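Local coordinates for benzoate transport porin BenP (Acinetobacter baumannii AB307-0294, PDB 5DL8), which probably acts as an outer-membrane porin, forming a beta-barrel channel through which small solutes cross the outer membrane, at residues W26-N32 and V401-F407; S51-F57 and R146-T150; V82-R87 and Q108-K114; Q21-K27 and L56-M62. All blocks are in the same frame, centred on the assembly; numbering follows the deposited sequence.

Interaction 1 of 4, residues W26-N32 and V401-F407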
# COMPACT_ATOMS: atom_id res chain seq x y z
N TRP A 26 1.44 21.85 -3.98
CA TRP A 26 2.31 21.59 -2.84
C TRP A 26 1.54 20.85 -1.73
O TRP A 26 0.32 21.08 -1.55
CB TRP A 26 2.80 22.89 -2.29
CG TRP A 26 3.60 23.76 -3.16
CD1 TRP A 26 3.12 24.65 -4.07
CD2 TRP A 26 4.99 23.93 -3.12
NE1 TRP A 26 4.13 25.30 -4.63
CE2 TRP A 26 5.30 24.90 -4.07
CE3 TRP A 26 6.04 23.31 -2.39
CZ2 TRP A 26 6.63 25.33 -4.32
CZ3 TRP A 26 7.39 23.71 -2.63
CH2 TRP A 26 7.67 24.73 -3.59
N LYS A 27 2.21 19.98 -0.95
CA LYS A 27 1.55 19.36 0.22
C LYS A 27 2.53 19.41 1.34
O LYS A 27 3.62 18.89 1.16
CB LYS A 27 1.16 17.92 -0.09
CG LYS A 27 0.11 17.35 0.85
CD LYS A 27 -0.54 15.97 0.53
CE LYS A 27 0.39 14.98 -0.17
NZ LYS A 27 -0.36 13.68 -0.44
N PHE A 28 2.17 20.04 2.44
CA PHE A 28 2.92 20.03 3.68
C PHE A 28 2.22 19.15 4.68
O PHE A 28 1.03 19.30 4.93
CB PHE A 28 2.99 21.45 4.30
CG PHE A 28 3.77 21.49 5.57
CD1 PHE A 28 5.10 21.20 5.58
CD2 PHE A 28 3.16 21.75 6.76
CE1 PHE A 28 5.83 21.13 6.77
CE2 PHE A 28 3.89 21.74 7.96
CZ PHE A 28 5.21 21.43 7.97
N THR A 29 2.98 18.27 5.30
CA THR A 29 2.45 17.41 6.34
C THR A 29 3.34 17.39 7.62
O THR A 29 4.50 17.68 7.61
CB THR A 29 2.21 15.93 5.91
OG1 THR A 29 3.43 15.25 5.78
CG2 THR A 29 1.40 15.73 4.60
N LEU A 30 2.66 16.95 8.69
CA LEU A 30 3.13 16.59 10.00
C LEU A 30 2.42 15.30 10.41
O LEU A 30 1.21 15.08 10.23
CB LEU A 30 2.87 17.69 11.08
CG LEU A 30 3.43 19.09 10.84
CD1 LEU A 30 2.81 20.11 11.77
CD2 LEU A 30 4.91 19.15 11.00
N LYS A 31 3.24 14.45 11.00
CA LYS A 31 2.80 13.22 11.60
C LYS A 31 3.52 12.91 12.97
O LYS A 31 4.75 12.62 13.02
CB LYS A 31 3.11 12.07 10.62
CG LYS A 31 2.34 10.78 11.03
CD LYS A 31 2.56 9.59 10.09
CE LYS A 31 1.62 9.69 8.87
NZ LYS A 31 1.95 8.55 7.88
N ASN A 32 2.73 12.79 13.99
CA ASN A 32 3.12 12.32 15.30
C ASN A 32 2.57 10.92 15.33
O ASN A 32 1.35 10.75 15.37
CB ASN A 32 2.45 13.14 16.40
CG ASN A 32 2.99 12.84 17.86
OD1 ASN A 32 2.65 11.85 18.52
ND2 ASN A 32 3.78 13.76 18.36
N VAL A 401 -1.38 11.70 15.13
CA VAL A 401 -1.89 13.02 14.98
C VAL A 401 -1.30 13.55 13.71
O VAL A 401 -0.10 13.74 13.63
CB VAL A 401 -1.49 13.97 16.12
CG1 VAL A 401 -2.12 15.38 15.91
CG2 VAL A 401 -1.86 13.39 17.48
N ASN A 402 -2.16 13.80 12.74
CA ASN A 402 -1.83 14.17 11.36
C ASN A 402 -2.19 15.60 11.10
O ASN A 402 -3.29 16.06 11.52
CB ASN A 402 -2.61 13.27 10.39
CG ASN A 402 -2.04 11.82 10.32
OD1 ASN A 402 -0.79 11.66 10.25
ND2 ASN A 402 -2.89 10.80 10.37
N TYR A 403 -1.33 16.27 10.35
CA TYR A 403 -1.65 17.59 9.82
C TYR A 403 -1.31 17.59 8.35
O TYR A 403 -0.27 17.11 7.98
CB TYR A 403 -0.84 18.68 10.47
CG TYR A 403 -1.14 20.03 9.87
CD1 TYR A 403 -2.26 20.79 10.26
CD2 TYR A 403 -0.26 20.62 8.99
CE1 TYR A 403 -2.52 22.06 9.73
CE2 TYR A 403 -0.47 21.88 8.51
CZ TYR A 403 -1.62 22.57 8.84
OH TYR A 403 -1.72 23.79 8.31
N THR A 404 -2.22 18.13 7.55
CA THR A 404 -2.14 18.16 6.07
C THR A 404 -2.52 19.56 5.59
O THR A 404 -3.52 20.11 5.99
CB THR A 404 -2.97 17.05 5.46
OG1 THR A 404 -2.42 15.83 5.89
CG2 THR A 404 -2.94 17.10 3.93
N LYS A 405 -1.66 20.18 4.80
CA LYS A 405 -2.07 21.41 4.17
C LYS A 405 -1.64 21.42 2.69
O LYS A 405 -0.47 21.13 2.35
CB LYS A 405 -1.49 22.60 4.85
CG LYS A 405 -2.08 23.84 4.18
CD LYS A 405 -1.88 25.10 4.97
CE LYS A 405 -0.54 25.75 4.66
NZ LYS A 405 -0.70 27.18 5.06
N LYS A 406 -2.62 21.75 1.85
CA LYS A 406 -2.55 21.59 0.39
C LYS A 406 -2.73 22.99 -0.15
O LYS A 406 -3.54 23.77 0.37
CB LYS A 406 -3.66 20.71 -0.05
CG LYS A 406 -3.21 19.50 -0.76
CD LYS A 406 -4.38 18.73 -1.33
CE LYS A 406 -5.06 17.93 -0.22
NZ LYS A 406 -4.59 16.51 -0.30
N PHE A 407 -1.89 23.35 -1.10
CA PHE A 407 -1.72 24.77 -1.52
C PHE A 407 -0.94 24.75 -2.85
O PHE A 407 -0.83 23.73 -3.62
CB PHE A 407 -1.12 25.70 -0.41
CG PHE A 407 0.36 25.44 -0.06
CD1 PHE A 407 0.73 24.45 0.86
CD2 PHE A 407 1.37 26.18 -0.63
CE1 PHE A 407 2.07 24.21 1.21
CE2 PHE A 407 2.71 25.91 -0.34
CZ PHE A 407 3.07 24.94 0.61
OXT PHE A 407 -0.41 25.78 -3.18
O HOH W 1 0.37 13.28 8.41

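Interaction 2 of 4, residues S51-F57 and R146-T150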
# COMPACT_ATOMS: atom_id res chain seq x y z
N SER A 51 7.37 8.74 17.12
CA SER A 51 8.12 9.65 16.26
C SER A 51 7.33 10.86 15.83
O SER A 51 6.07 10.78 15.80
CB SER A 51 8.72 8.89 15.06
OG SER A 51 7.74 8.25 14.30
N GLN A 52 8.06 11.95 15.52
CA GLN A 52 7.49 13.17 14.91
C GLN A 52 8.16 13.41 13.58
O GLN A 52 9.40 13.32 13.52
CB GLN A 52 7.69 14.41 15.78
CG GLN A 52 7.18 15.69 15.20
CD GLN A 52 5.64 15.66 15.10
OE1 GLN A 52 4.94 15.35 16.08
NE2 GLN A 52 5.12 15.95 13.94
N ALA A 53 7.33 13.69 12.54
CA ALA A 53 7.81 13.90 11.17
C ALA A 53 7.26 15.20 10.60
O ALA A 53 6.21 15.69 11.04
CB ALA A 53 7.39 12.73 10.26
N ALA A 54 8.02 15.77 9.66
CA ALA A 54 7.63 16.89 8.82
C ALA A 54 8.05 16.55 7.36
O ALA A 54 9.11 15.97 7.15
CB ALA A 54 8.26 18.20 9.24
N SER A 55 7.16 16.88 6.41
CA SER A 55 7.35 16.55 5.02
C SER A 55 6.80 17.58 4.09
O SER A 55 5.83 18.27 4.42
CB SER A 55 6.66 15.23 4.67
OG SER A 55 7.12 14.16 5.46
N LEU A 56 7.40 17.65 2.91
CA LEU A 56 6.95 18.53 1.86
C LEU A 56 7.03 17.85 0.46
O LEU A 56 8.01 17.13 0.17
CB LEU A 56 7.84 19.79 1.90
CG LEU A 56 7.44 20.93 0.95
CD1 LEU A 56 6.04 21.38 1.28
CD2 LEU A 56 8.46 22.03 1.02
N PHE A 57 5.97 18.01 -0.30
CA PHE A 57 5.79 17.38 -1.64
C PHE A 57 5.38 18.47 -2.66
O PHE A 57 4.50 19.31 -2.42
CB PHE A 57 4.69 16.27 -1.66
CG PHE A 57 4.91 15.21 -0.63
CD1 PHE A 57 4.38 15.37 0.66
CD2 PHE A 57 5.69 14.10 -0.89
CE1 PHE A 57 4.61 14.42 1.65
CE2 PHE A 57 5.90 13.13 0.07
CZ PHE A 57 5.41 13.31 1.35
N ARG A 146 2.62 3.68 8.35
CA ARG A 146 3.50 3.82 9.53
C ARG A 146 3.95 5.30 9.72
O ARG A 146 3.08 6.12 10.01
CB ARG A 146 4.66 2.82 9.41
CG ARG A 146 4.31 1.33 9.37
CD ARG A 146 3.46 0.94 10.51
NE ARG A 146 3.50 -0.50 10.77
CZ ARG A 146 2.92 -1.48 10.03
NH1 ARG A 146 2.23 -1.24 8.89
NH2 ARG A 146 3.10 -2.74 10.42
N GLN A 147 5.22 5.61 9.46
CA GLN A 147 5.69 6.95 9.58
C GLN A 147 5.99 7.54 8.21
O GLN A 147 5.04 7.99 7.53
CB GLN A 147 6.86 7.02 10.59
CG GLN A 147 7.47 8.37 10.84
CD GLN A 147 6.46 9.49 11.04
OE1 GLN A 147 5.89 9.99 10.07
NE2 GLN A 147 6.28 9.94 12.29
N LEU A 148 7.23 7.52 7.75
CA LEU A 148 7.49 8.05 6.34
C LEU A 148 6.93 7.04 5.25
O LEU A 148 6.57 5.88 5.59
CB LEU A 148 8.94 8.45 6.16
CG LEU A 148 9.52 9.41 7.24
CD1 LEU A 148 10.92 9.88 6.85
CD2 LEU A 148 8.54 10.60 7.36
N LEU A 149 6.80 7.51 4.01
CA LEU A 149 6.08 6.81 2.90
C LEU A 149 7.08 6.21 1.87
O LEU A 149 8.15 6.77 1.49
CB LEU A 149 5.27 7.81 2.16
CG LEU A 149 3.87 8.25 2.61
CD1 LEU A 149 3.69 8.33 4.08
CD2 LEU A 149 3.39 9.52 1.94
N THR A 150 6.77 5.00 1.46
CA THR A 150 7.50 4.27 0.40
C THR A 150 7.35 5.02 -0.93
O THR A 150 6.29 5.55 -1.26
CB THR A 150 6.93 2.83 0.31
OG1 THR A 150 6.99 2.30 1.63
CG2 THR A 150 7.69 1.84 -0.69

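Interaction 3 of 4, residues V82-R87 and Q108-K114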
# COMPACT_ATOMS: atom_id res chain seq x y z
N VAL A 82 10.60 15.70 0.17
CA VAL A 82 11.48 15.56 1.28
C VAL A 82 10.63 15.16 2.47
O VAL A 82 9.47 15.63 2.63
CB VAL A 82 12.28 16.88 1.51
CG1 VAL A 82 11.32 18.05 1.84
CG2 VAL A 82 13.31 16.72 2.65
N GLN A 83 11.11 14.18 3.23
CA GLN A 83 10.39 13.69 4.43
C GLN A 83 11.41 13.40 5.50
O GLN A 83 12.47 12.82 5.25
CB GLN A 83 9.64 12.38 4.13
CG GLN A 83 8.75 12.28 2.86
CD GLN A 83 8.25 10.85 2.65
OE1 GLN A 83 7.45 10.28 3.43
NE2 GLN A 83 8.83 10.20 1.63
N TYR A 84 11.11 13.83 6.72
CA TYR A 84 12.05 13.78 7.83
C TYR A 84 11.32 13.44 9.08
O TYR A 84 10.33 14.11 9.40
CB TYR A 84 12.69 15.13 8.01
CG TYR A 84 13.64 15.15 9.15
CD1 TYR A 84 14.82 14.34 9.12
CD2 TYR A 84 13.43 15.98 10.27
CE1 TYR A 84 15.73 14.36 10.15
CE2 TYR A 84 14.37 16.02 11.31
CZ TYR A 84 15.52 15.21 11.23
OH TYR A 84 16.37 15.13 12.28
N ALA A 85 11.80 12.41 9.80
CA ALA A 85 11.24 12.00 11.08
C ALA A 85 12.35 11.90 12.17
O ALA A 85 13.46 11.46 11.90
CB ALA A 85 10.59 10.68 10.97
N VAL A 86 12.00 12.30 13.40
CA VAL A 86 12.81 12.09 14.60
C VAL A 86 12.18 11.09 15.54
O VAL A 86 10.97 11.21 15.85
CB VAL A 86 12.93 13.42 15.36
CG1 VAL A 86 13.73 13.28 16.67
CG2 VAL A 86 13.72 14.36 14.48
N ARG A 87 12.98 10.10 15.99
CA ARG A 87 12.52 9.23 17.06
C ARG A 87 12.42 9.96 18.43
O ARG A 87 13.34 10.60 18.87
CB ARG A 87 13.44 8.03 17.26
CG ARG A 87 12.88 7.07 18.30
CD ARG A 87 13.45 5.64 18.21
NE ARG A 87 14.84 5.58 18.08
CZ ARG A 87 15.74 5.83 19.09
NH1 ARG A 87 15.36 6.14 20.34
NH2 ARG A 87 17.05 5.77 18.86
N GLN A 108 17.71 1.17 16.96
CA GLN A 108 16.72 1.89 16.13
C GLN A 108 17.30 3.22 15.80
O GLN A 108 17.94 3.81 16.65
CB GLN A 108 15.45 2.13 16.94
CG GLN A 108 14.75 0.87 17.42
CD GLN A 108 13.38 1.17 17.94
OE1 GLN A 108 13.13 1.31 19.23
NE2 GLN A 108 12.45 1.37 16.96
N ALA A 109 17.12 3.70 14.58
CA ALA A 109 17.72 5.00 14.17
C ALA A 109 17.14 6.14 15.04
O ALA A 109 15.94 6.09 15.45
CB ALA A 109 17.28 5.31 12.74
N SER A 110 17.92 7.16 15.28
CA SER A 110 17.37 8.26 16.10
C SER A 110 16.60 9.26 15.24
O SER A 110 15.78 9.99 15.75
CB SER A 110 18.46 8.87 17.02
OG SER A 110 19.44 9.32 16.19
N ASP A 111 16.82 9.22 13.92
CA ASP A 111 16.13 10.08 12.92
C ASP A 111 16.36 9.50 11.47
O ASP A 111 17.21 8.65 11.28
CB ASP A 111 16.52 11.56 13.08
CG ASP A 111 17.90 11.91 12.59
OD1 ASP A 111 18.73 11.06 12.39
OD2 ASP A 111 18.21 13.06 12.31
N TYR A 112 15.54 9.86 10.49
CA TYR A 112 15.86 9.48 9.11
C TYR A 112 15.20 10.48 8.17
O TYR A 112 14.20 11.10 8.53
CB TYR A 112 15.49 8.04 8.76
CG TYR A 112 14.04 7.66 8.55
CD1 TYR A 112 13.09 7.91 9.53
CD2 TYR A 112 13.65 6.83 7.42
CE1 TYR A 112 11.82 7.47 9.44
CE2 TYR A 112 12.30 6.43 7.27
CZ TYR A 112 11.39 6.73 8.28
OH TYR A 112 10.05 6.33 8.17
N LEU A 113 15.87 10.64 7.02
CA LEU A 113 15.57 11.58 6.00
C LEU A 113 15.44 10.87 4.70
O LEU A 113 16.42 10.14 4.33
CB LEU A 113 16.77 12.53 5.83
CG LEU A 113 16.64 13.58 4.72
CD1 LEU A 113 15.60 14.64 5.02
CD2 LEU A 113 18.01 14.24 4.57
N LYS A 114 14.31 11.11 4.01
CA LYS A 114 14.13 10.71 2.56
C LYS A 114 14.05 11.98 1.68
O LYS A 114 13.62 13.03 2.18
CB LYS A 114 12.85 9.98 2.41
CG LYS A 114 12.69 8.67 3.12
CD LYS A 114 11.25 8.25 3.05
CE LYS A 114 11.06 6.80 3.44
NZ LYS A 114 11.63 5.88 2.36

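Interaction 4 of 4, residues Q21-K27 and L56-M62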
# COMPACT_ATOMS: atom_id res chain seq x y z
N GLN A 21 -2.37 18.53 -15.52
CA GLN A 21 -2.26 19.47 -14.40
C GLN A 21 -1.90 20.92 -14.77
O GLN A 21 -0.75 21.20 -15.16
CB GLN A 21 -1.23 18.94 -13.39
CG GLN A 21 -1.30 19.50 -11.98
CD GLN A 21 -0.15 18.97 -11.14
OE1 GLN A 21 0.17 17.78 -11.25
NE2 GLN A 21 0.51 19.83 -10.32
N THR A 22 -2.84 21.86 -14.58
CA THR A 22 -2.67 23.29 -14.97
C THR A 22 -1.94 24.14 -13.90
O THR A 22 -1.28 25.14 -14.25
CB THR A 22 -4.03 24.01 -15.32
OG1 THR A 22 -4.97 23.78 -14.28
CG2 THR A 22 -4.61 23.54 -16.66
N GLU A 23 -2.06 23.76 -12.62
CA GLU A 23 -1.51 24.52 -11.47
C GLU A 23 -0.47 23.69 -10.65
O GLU A 23 -0.67 22.49 -10.41
CB GLU A 23 -2.70 24.95 -10.54
CG GLU A 23 -3.65 26.08 -11.02
CD GLU A 23 -2.90 27.43 -11.25
OE1 GLU A 23 -2.02 27.82 -10.44
OE2 GLU A 23 -3.17 28.10 -12.27
N ASP A 24 0.60 24.33 -10.16
CA ASP A 24 1.49 23.68 -9.15
C ASP A 24 0.65 23.23 -7.94
O ASP A 24 -0.38 23.89 -7.61
CB ASP A 24 2.59 24.59 -8.62
CG ASP A 24 3.68 24.95 -9.65
OD1 ASP A 24 3.68 24.56 -10.80
OD2 ASP A 24 4.60 25.67 -9.26
N GLU A 25 1.05 22.10 -7.34
CA GLU A 25 0.42 21.50 -6.16
C GLU A 25 1.57 21.25 -5.18
O GLU A 25 2.57 20.63 -5.53
CB GLU A 25 -0.31 20.14 -6.45
CG GLU A 25 -1.61 20.25 -7.29
CD GLU A 25 -2.04 18.98 -8.06
OE1 GLU A 25 -1.68 17.83 -7.73
OE2 GLU A 25 -2.78 19.10 -9.04
N TRP A 26 1.44 21.85 -3.98
CA TRP A 26 2.31 21.59 -2.84
C TRP A 26 1.54 20.85 -1.73
O TRP A 26 0.32 21.08 -1.55
CB TRP A 26 2.80 22.89 -2.29
CG TRP A 26 3.60 23.76 -3.16
CD1 TRP A 26 3.12 24.65 -4.07
CD2 TRP A 26 4.99 23.93 -3.12
NE1 TRP A 26 4.13 25.30 -4.63
CE2 TRP A 26 5.30 24.90 -4.07
CE3 TRP A 26 6.04 23.31 -2.39
CZ2 TRP A 26 6.63 25.33 -4.32
CZ3 TRP A 26 7.39 23.71 -2.63
CH2 TRP A 26 7.67 24.73 -3.59
N LYS A 27 2.21 19.98 -0.95
CA LYS A 27 1.55 19.36 0.22
C LYS A 27 2.53 19.41 1.34
O LYS A 27 3.62 18.89 1.16
CB LYS A 27 1.16 17.92 -0.09
CG LYS A 27 0.11 17.35 0.85
CD LYS A 27 -0.54 15.97 0.53
CE LYS A 27 0.39 14.98 -0.17
NZ LYS A 27 -0.36 13.68 -0.44
N LEU A 56 7.40 17.65 2.91
CA LEU A 56 6.95 18.53 1.86
C LEU A 56 7.03 17.85 0.46
O LEU A 56 8.01 17.13 0.17
CB LEU A 56 7.84 19.79 1.90
CG LEU A 56 7.44 20.93 0.95
CD1 LEU A 56 6.04 21.38 1.28
CD2 LEU A 56 8.46 22.03 1.02
N PHE A 57 5.97 18.01 -0.30
CA PHE A 57 5.79 17.38 -1.64
C PHE A 57 5.38 18.47 -2.66
O PHE A 57 4.50 19.31 -2.42
CB PHE A 57 4.69 16.27 -1.66
CG PHE A 57 4.91 15.21 -0.63
CD1 PHE A 57 4.38 15.37 0.66
CD2 PHE A 57 5.69 14.10 -0.89
CE1 PHE A 57 4.61 14.42 1.65
CE2 PHE A 57 5.90 13.13 0.07
CZ PHE A 57 5.41 13.31 1.35
N TYR A 58 6.07 18.46 -3.77
CA TYR A 58 5.90 19.42 -4.80
C TYR A 58 5.66 18.70 -6.13
O TYR A 58 6.41 17.74 -6.48
CB TYR A 58 7.12 20.29 -4.89
CG TYR A 58 7.10 21.20 -6.11
CD1 TYR A 58 6.25 22.34 -6.17
CD2 TYR A 58 7.93 20.92 -7.23
CE1 TYR A 58 6.26 23.15 -7.31
CE2 TYR A 58 7.95 21.74 -8.32
CZ TYR A 58 7.13 22.83 -8.34
OH TYR A 58 7.16 23.56 -9.45
N LYS A 59 4.63 19.18 -6.84
CA LYS A 59 4.35 18.75 -8.19
C LYS A 59 4.05 19.86 -9.09
O LYS A 59 2.95 20.42 -9.03
CB LYS A 59 3.09 17.95 -8.23
CG LYS A 59 3.11 16.72 -7.39
CD LYS A 59 1.80 15.98 -7.53
CE LYS A 59 1.56 15.68 -8.99
NZ LYS A 59 0.61 14.55 -9.05
N SER A 60 4.95 20.12 -10.02
CA SER A 60 4.70 21.18 -10.97
C SER A 60 3.50 20.97 -11.90
O SER A 60 3.13 19.86 -12.27
CB SER A 60 5.94 21.52 -11.81
OG SER A 60 6.13 20.60 -12.86
N LYS A 61 2.91 22.09 -12.29
CA LYS A 61 2.09 22.08 -13.50
C LYS A 61 2.96 21.59 -14.68
O LYS A 61 4.20 21.68 -14.68
CB LYS A 61 1.50 23.48 -13.80
CG LYS A 61 2.49 24.56 -14.26
CD LYS A 61 1.80 25.93 -14.48
CE LYS A 61 2.71 27.15 -14.25
NZ LYS A 61 2.01 28.46 -14.26
N MET A 62 2.26 21.09 -15.68
CA MET A 62 2.90 20.79 -16.96
C MET A 62 3.08 22.08 -17.75
O MET A 62 2.17 22.85 -17.96
CB MET A 62 2.12 19.72 -17.73
CG MET A 62 2.16 18.33 -17.09
SD MET A 62 3.75 17.64 -16.48
CE MET A 62 4.55 17.27 -18.07

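Interaction 1 of 4, residues W26-N32 and V401-F407
W26 and F407 stand at one end, N32 and V401 at the other, of two strand segments that run antiparallel, at 176°, with their axes 4.7 Å apart. Backbone hydrogen bonds hold them together in reciprocal pairs, W26 with F407, F28 with K405, L30 with Y403 and N32 with V401; in the second of these K405 N donates to F28 O at 2.8 Å. Between these pairs K27, T29 and K31 face K406, T404 and N402 without direct backbone bonds, and CA-H...O contacts fill in, such as T29 CA to Y403 O at 3.2 Å. This is the seam of the barrel: the first strand, 25-39, meets the last, 394-406, and the cylinder closes. A C-terminal phenylalanine like F407 is a common feature of outer-membrane barrels. Aromatic and apolar contacts lie on the face that carries F28, L30 and Y403. The F407 ring takes W26 CB over the centre of one face, in a CH-pi contact 3.6 Å from the ring centroid. With CG set between its backbone N and carbonyl carbon (chi1 69°), F407 turns its ring back over W26; the two ring systems are nearly parallel but slid apart, hardly overlapping. F28 CD2 and Y403 CE2 touch rim to rim at 4.0 Å, and L30 CB rests on Y403 CB. The face of K27, T29, K31, N402, T404 and K406 is polar and charged. K31 lies alongside N402, its CG 3.3 Å from N402 OD1, while its NZ reaches on to Q147 O. One water donates to both L30 O and N402 OD1, each at 2.7 Å.

Interaction 2 of 4, residues S51-F57 and R146-T150
Q147, L148 and L149 belong to a loop between strands 132-133 and 151-153 that folds into the barrel, where they meet S51, A53, S55 and F57 on the wall strand 47-65. Their nearest CA atoms, those of A53 and Q147, are still 7.4 Å apart, and the contact is made by side chains. Alternate residues of the strand take part, S51, A53, S55 and F57 directing CB toward the loop while Q52 and A54 point away from it. Q147 carries the polar part: CG is anti to the backbone N (chi1 -180°) and the chain then bends at chi2, which lays the amide against the strand. Its NE2 donates to S51 OG at 3.0 Å along a nearly straight path, with the hydroxyl oxygen almost in the amide plane. That hydrogen bond fixes the turn of the amide, and OE1 of Q147 is packed tightly, 3.1 Å from A53 CB. An inward loop of this kind narrows the channel in porins of the OprD family, and here the placement fits such a constriction. Backbone atoms secure it further: L148 N donates to Y112 OH and L149 N to Q83 OE1. Two leucines supply the apolar part. L148 sends CD2 over to A53 CB at 3.8 Å, and the same methyl comes within 4.3 Å of S55 OG. L149 CD2 approaches F57 CZ obliquely, also at 4.3 Å, a loose touch next to the closer A53 pair.

Interaction 3 of 4, residues V82-R87 and Q108-K114
R87 and the turn Q108-S110 meet through three donors of one residue. R87 N binds S110 O at 2.8 Å. The side chain leaves with CG anti to the backbone N (chi1 -175°), then curls back through a bend at chi3. This brings R87 NE to A109 O at 2.9 Å. NH2 of the same guanidinium reaches Q108 O at 3.1 Å. Both acceptors lie toward the guanidinium edge, tilted from its plane, and NH1 goes on to S89 O. Further along, Y84 OH donates to D111 OD2 at 2.8 Å on the anti lone pair, and the ring stands 79° to the carboxylate. D111 meets it with CG swung between its own N and carbonyl carbon (chi1 74°). On the face of Q83, A85, Y112 and K114, A85 CB rests 3.8 Å from Y112 CE1, approached obliquely, while Q83 NE2 crosses the aliphatic part of K114 at CD, 3.4 Å away. Antiparallel backbone bonds join Q83 with K114 and A85 with Y112. Two polar ends here lead elsewhere: Y112 OH donates to R178 O, and K114 NZ reaches P177 O. Strands 72-87 and 107-123 are neighbours in the barrel wall, and strand 47-65 flanks 72-87 on its other edge.

Interaction 4 of 4, residues Q21-K27 and L56-M62
E25 and K59 form a hydrogen-bonded antiparallel pair, as do K27 and F57, with W26 and Y58 between them; the strand axes run 4.7 Å apart at 171°. Here the start of strand 25-39 pairs with a later part of strand 47-65, in the first hairpin of the barrel. Beyond the regular pairing the chains stay joined, M62 N donating to Q21 O at 3.1 Å. K59 O takes two donors, E25 N and Q21 NE2, which come from opposite faces of its carbonyl plane, the latter at 2.8 Å. The extended Q21 side chain also sends NE2 to E23 O in its own segment, almost in the amide plane, so that one nitrogen links the loop to itself and to the neighbouring strand. D24 uses both carboxylate oxygens: OD1 accepts from K61 N at 3.0 Å on its anti side, tilted from the carboxylate plane, and OD2 meets Y58 OH in a weak bond of 3.3 Å. On the face of W26 and Y58, the tyrosine, its CG anti to the backbone N (chi1 171°), turns the CD1 edge over the indole. The six-membered ring of W26 and the Y58 ring are 4.6 Å apart between centroids, planes 51° apart, in an edge-to-face contact; Y58 takes the face opposite to the one F407 approaches. L56 CD1 touches the indole rim at CE3, 4.1 Å away. On the face of E25 and K59 these two run side by side, their charges nearby but short of a salt bridge. Past the last regular pair, the Q21 amide and the D24 carboxylate join one remaining backbone bond in satisfying backbone donors and acceptors.

How the interactions relate
Followed from the N terminus, interaction 4 opens at 21-27 and closes at 56-62, a local hairpin between neighbouring strands. Interaction 1 starts within the same first strand, sharing W26 and K27, and closes only at the C terminus, so the two cross. Interaction 2 begins at 51-57, shares L56 and F57 with interaction 4 and crosses it too, then ends at 146-150. Interaction 3, 82-87 with 108-114, falls wholly within that span, and interaction 2 in turn within interaction 1. Together with the pairing of 47-65 with 72-87, these contacts carry the wall from 394-406 to 107-123, and interaction 2 ties the inward loop to it.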